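Local structure of osmolarity sensor protein EnvZ (Escherichia coli, 5XGA) at residues V99-T104 with W111-L116. The protein is a membrane-bound sensor histidine kinase of osmoregulation, probably passing periplasmic signals to its cytoplasmic kinase, and is represented here by its periplasmic domain. Residues are numbered along the deposited sequence; the frame is centred on the assembly and turned at random.
Sequences VVWLKT and WVRVPL. With CPS (3-[(3-cholamidopropyl)dimethylammonio]-1-propanesulfonate), chain B.
Trp101 and Arg113 illustrate how a non-hydrogen-bonded pair of an antiparallel hairpin can lay the aliphatic part of a charged side chain on an aromatic ring. Arg113 crosses one face of the Trp101 indole, with Arg113 CG 3.9 Å from the centroid of the six-membered ring and only 15° off its normal. Because CG stands anti to the backbone N (chi1 -178°) and the chain runs on extended to NE, the guanidinium is carried past the indole to Val99. There Val99 CG1 covers one guanidinium face, 3.6 Å from Arg113 NE, while Trp101 CZ2 lies at the guanidinium's edge; the two flat groups are turned 79° apart. Trp111 crosses Trp101 at about a right angle, its CB at the indole edge and its CE3 3.9 Å from Trp101 CB. Over the Trp111 ring comes Lys103, whose chain bends at its third torsion and sets Lys103 CE 3.6 Å from the centroid of the five-membered ring, a CH-pi contact. Although Lys103 NZ comes near Trp111 NE1, both are donors and no bond forms; the ammonium bonds to Asn58 OD1 and Pro108 O, just as Trp101 NE1 turns to Glu92.

These strands form the hairpin 99-104/110-115 within the five-stranded antiparallel sheet of the periplasmic domain, and helix 58-64 packs on the face bearing the two tryptophans. Paired backbone bonds join Val100 with Val114 and Leu102 with Val112, the shortest running from Val112 N to Leu102 O at 2.7 Å. On the sheet's other face Val100 and Val114 both meet Phe13 of helix 10-24, while Leu102 CB lies 4.1 Å from Val112 CB. Farther along, Val112 CG2 touches the steroid skeleton of a bound CHAPS molecule, whose O2 hydroxyl and Thr104 OG1 share a hydrogen bond of 2.6 Å.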
loop_
_atom_site.group_PDB
_atom_site.type_symbol
_atom_site.label_atom_id
_atom_site.label_comp_id
_atom_site.label_asym_id
_atom_site.label_seq_id
_atom_site.Cartn_x
_atom_site.Cartn_y
_atom_site.Cartn_z
ATOM N N VAL A 99 -2.530 -2.627 -10.670
ATOM C CA VAL A 99 -1.500 -1.835 -10.028
ATOM C C VAL A 99 -2.179 -0.872 -9.059
ATOM O O VAL A 99 -3.061 -0.106 -9.455
ATOM C CB VAL A 99 -0.658 -1.073 -11.058
ATOM C CG1 VAL A 99 0.368 -0.177 -10.366
ATOM C CG2 VAL A 99 0.037 -2.052 -11.980
ATOM N N VAL A 100 -1.800 -0.929 -7.785
ATOM C CA VAL A 100 -2.398 -0.047 -6.786
ATOM C C VAL A 100 -1.582 1.231 -6.672
ATOM O O VAL A 100 -0.344 1.199 -6.649
ATOM C CB VAL A 100 -2.499 -0.725 -5.400
ATOM C CG1 VAL A 100 -2.895 0.303 -4.320
ATOM C CG2 VAL A 100 -3.488 -1.884 -5.452
ATOM N N TRP A 101 -2.285 2.356 -6.658
ATOM C CA TRP A 101 -1.679 3.659 -6.452
ATOM C C TRP A 101 -2.218 4.202 -5.132
ATOM O O TRP A 101 -3.427 4.246 -4.937
ATOM C CB TRP A 101 -2.004 4.608 -7.610
ATOM C CG TRP A 101 -1.314 4.242 -8.891
ATOM C CD1 TRP A 101 -1.758 3.377 -9.854
ATOM C CD2 TRP A 101 -0.051 4.737 -9.346
ATOM N NE1 TRP A 101 -0.840 3.296 -10.876
ATOM C CE2 TRP A 101 0.215 4.130 -10.588
ATOM C CE3 TRP A 101 0.882 5.640 -8.820
ATOM C CZ2 TRP A 101 1.375 4.396 -11.314
ATOM C CZ3 TRP A 101 2.033 5.905 -9.538
ATOM C CH2 TRP A 101 2.273 5.283 -10.773
ATOM N N LEU A 102 -1.311 4.595 -4.242
ATOM C CA LEU A 102 -1.641 4.939 -2.866
ATOM C C LEU A 102 -1.028 6.287 -2.509
ATOM O O LEU A 102 0.149 6.528 -2.784
ATOM C CB LEU A 102 -1.125 3.847 -1.908
ATOM C CG LEU A 102 -1.115 4.153 -0.417
ATOM C CD1 LEU A 102 -2.534 4.191 0.142
ATOM C CD2 LEU A 102 -0.272 3.153 0.345
ATOM N N LYS A 103 -1.835 7.168 -1.918
ATOM C CA LYS A 103 -1.338 8.410 -1.356
ATOM C C LYS A 103 -1.902 8.556 0.057
ATOM O O LYS A 103 -3.063 8.221 0.298
ATOM C CB LYS A 103 -1.730 9.610 -2.239
ATOM C CG LYS A 103 -1.215 10.944 -1.705
ATOM C CD LYS A 103 -1.399 12.086 -2.696
ATOM C CE LYS A 103 -0.211 12.187 -3.663
ATOM N NZ LYS A 103 -0.288 13.445 -4.467
ATOM N N THR A 104 -1.078 9.019 0.996
ATOM C CA THR A 104 -1.539 9.189 2.379
ATOM C C THR A 104 -1.270 10.576 2.898
ATOM O O THR A 104 -0.497 11.332 2.311
ATOM C CB THR A 104 -0.870 8.216 3.375
ATOM O OG1 THR A 104 0.414 8.735 3.763
ATOM C CG2 THR A 104 -0.744 6.796 2.789
ATOM N N TRP A 111 3.234 9.681 -4.606
ATOM C CA TRP A 111 2.398 8.531 -4.901
ATOM C C TRP A 111 3.181 7.235 -4.697
ATOM O O TRP A 111 4.323 7.106 -5.146
ATOM C CB TRP A 111 1.867 8.593 -6.332
ATOM C CG TRP A 111 0.672 9.484 -6.487
ATOM C CD1 TRP A 111 0.666 10.779 -6.913
ATOM C CD2 TRP A 111 -0.693 9.144 -6.215
ATOM N NE1 TRP A 111 -0.621 11.267 -6.933
ATOM C CE2 TRP A 111 -1.475 10.280 -6.507
ATOM C CE3 TRP A 111 -1.334 7.987 -5.754
ATOM C CZ2 TRP A 111 -2.858 10.299 -6.343
ATOM C CZ3 TRP A 111 -2.710 8.004 -5.604
ATOM C CH2 TRP A 111 -3.455 9.157 -5.885
ATOM N N VAL A 112 2.558 6.277 -4.027
ATOM C CA VAL A 112 3.151 4.957 -3.823
ATOM C C VAL A 112 2.582 3.995 -4.858
ATOM O O VAL A 112 1.364 3.805 -4.923
ATOM C CB VAL A 112 2.874 4.437 -2.391
ATOM C CG1 VAL A 112 3.265 2.989 -2.248
ATOM C CG2 VAL A 112 3.607 5.302 -1.358
ATOM N N ARG A 113 3.454 3.411 -5.680
ATOM C CA ARG A 113 3.011 2.475 -6.708
ATOM C C ARG A 113 3.351 1.053 -6.315
ATOM O O ARG A 113 4.516 0.733 -6.090
ATOM C CB ARG A 113 3.649 2.787 -8.061
ATOM C CG ARG A 113 3.168 1.838 -9.165
ATOM C CD ARG A 113 4.070 1.918 -10.385
ATOM N NE ARG A 113 3.572 1.066 -11.465
ATOM C CZ ARG A 113 3.966 -0.188 -11.674
ATOM N NH1 ARG A 113 4.872 -0.751 -10.889
ATOM N NH2 ARG A 113 3.452 -0.881 -12.686
ATOM N N VAL A 114 2.331 0.202 -6.238
ATOM C CA VAL A 114 2.517 -1.190 -5.831
ATOM C C VAL A 114 1.732 -2.124 -6.744
ATOM O O VAL A 114 0.504 -2.153 -6.702
ATOM C CB VAL A 114 2.066 -1.425 -4.365
ATOM C CG1 VAL A 114 2.533 -2.780 -3.869
ATOM C CG2 VAL A 114 2.620 -0.350 -3.464
ATOM N N PRO A 115 2.442 -2.884 -7.582
ATOM C CA PRO A 115 1.814 -3.916 -8.416
ATOM C C PRO A 115 1.298 -5.078 -7.586
ATOM O O PRO A 115 1.975 -5.516 -6.647
ATOM C CB PRO A 115 2.958 -4.377 -9.329
ATOM C CG PRO A 115 4.175 -4.160 -8.504
ATOM C CD PRO A 115 3.904 -2.858 -7.755
ATOM N N LEU A 116 0.106 -5.565 -7.920
ATOM C CA LEU A 116 -0.405 -6.796 -7.327
ATOM C C LEU A 116 0.380 -7.973 -7.905
ATOM O O LEU A 116 0.450 -8.133 -9.121
ATOM C CB LEU A 116 -1.911 -6.951 -7.593
ATOM C CG LEU A 116 -2.660 -8.103 -6.906
ATOM C CD1 LEU A 116 -4.137 -7.778 -6.820
ATOM C CD2 LEU A 116 -2.463 -9.416 -7.644
HETATM C C1 CPS B . 4.317 5.094 3.368
HETATM C C2 CPS B . 5.718 5.538 3.017
HETATM C C3 CPS B . 6.328 5.597 5.491
HETATM C C4 CPS B . 6.999 6.357 6.610
HETATM C C5 CPS B . 8.391 6.754 6.246
HETATM C C6 CPS B . 8.330 7.516 4.950
HETATM C C7 CPS B . 9.700 8.085 4.732
HETATM C C8 CPS B . 10.112 8.416 6.149
HETATM C C9 CPS B . 9.059 7.824 7.085
HETATM C C10 CPS B . 9.223 5.478 6.192
HETATM C C11 CPS B . 6.546 4.284 2.860
HETATM C C12 CPS B . 3.337 6.251 3.407
HETATM C C13 CPS B . 3.300 6.928 2.060
HETATM C C14 CPS B . 4.685 7.483 1.767
HETATM C C15 CPS B . 5.693 6.362 1.727
HETATM C C16 CPS B . 7.059 6.901 1.337
HETATM C C17 CPS B . 7.783 7.586 2.495
HETATM C C18 CPS B . 7.756 6.737 3.782
HETATM C C19 CPS B . 6.349 6.330 4.156
HETATM C C20 CPS B . 9.661 7.440 8.454
HETATM C C21 CPS B . 8.754 6.622 9.378
HETATM C C22 CPS B . 10.200 8.663 9.191
HETATM C C23 CPS B . 11.077 8.408 10.404
HETATM C C24 CPS B . 12.056 9.563 10.587
HETATM C C25 CPS B . 14.390 10.348 10.497
HETATM C C26 CPS B . 15.806 9.885 10.101
HETATM C C27 CPS B . 16.886 10.982 10.145
HETATM C C28 CPS B . 18.586 9.723 11.247
HETATM C C29 CPS B . 18.346 9.535 8.892
HETATM C C30 CPS B . 19.162 11.601 9.731
HETATM N N1 CPS B . 13.348 9.319 10.358
HETATM N N2 CPS B . 18.264 10.464 10.023
HETATM O O1 CPS B . 11.689 10.675 10.947
HETATM O O2 CPS B . 2.272 7.918 2.066
HETATM O O3 CPS B . 7.277 8.908 2.678
HETATM O O4 CPS B . 6.258 7.527 6.834
#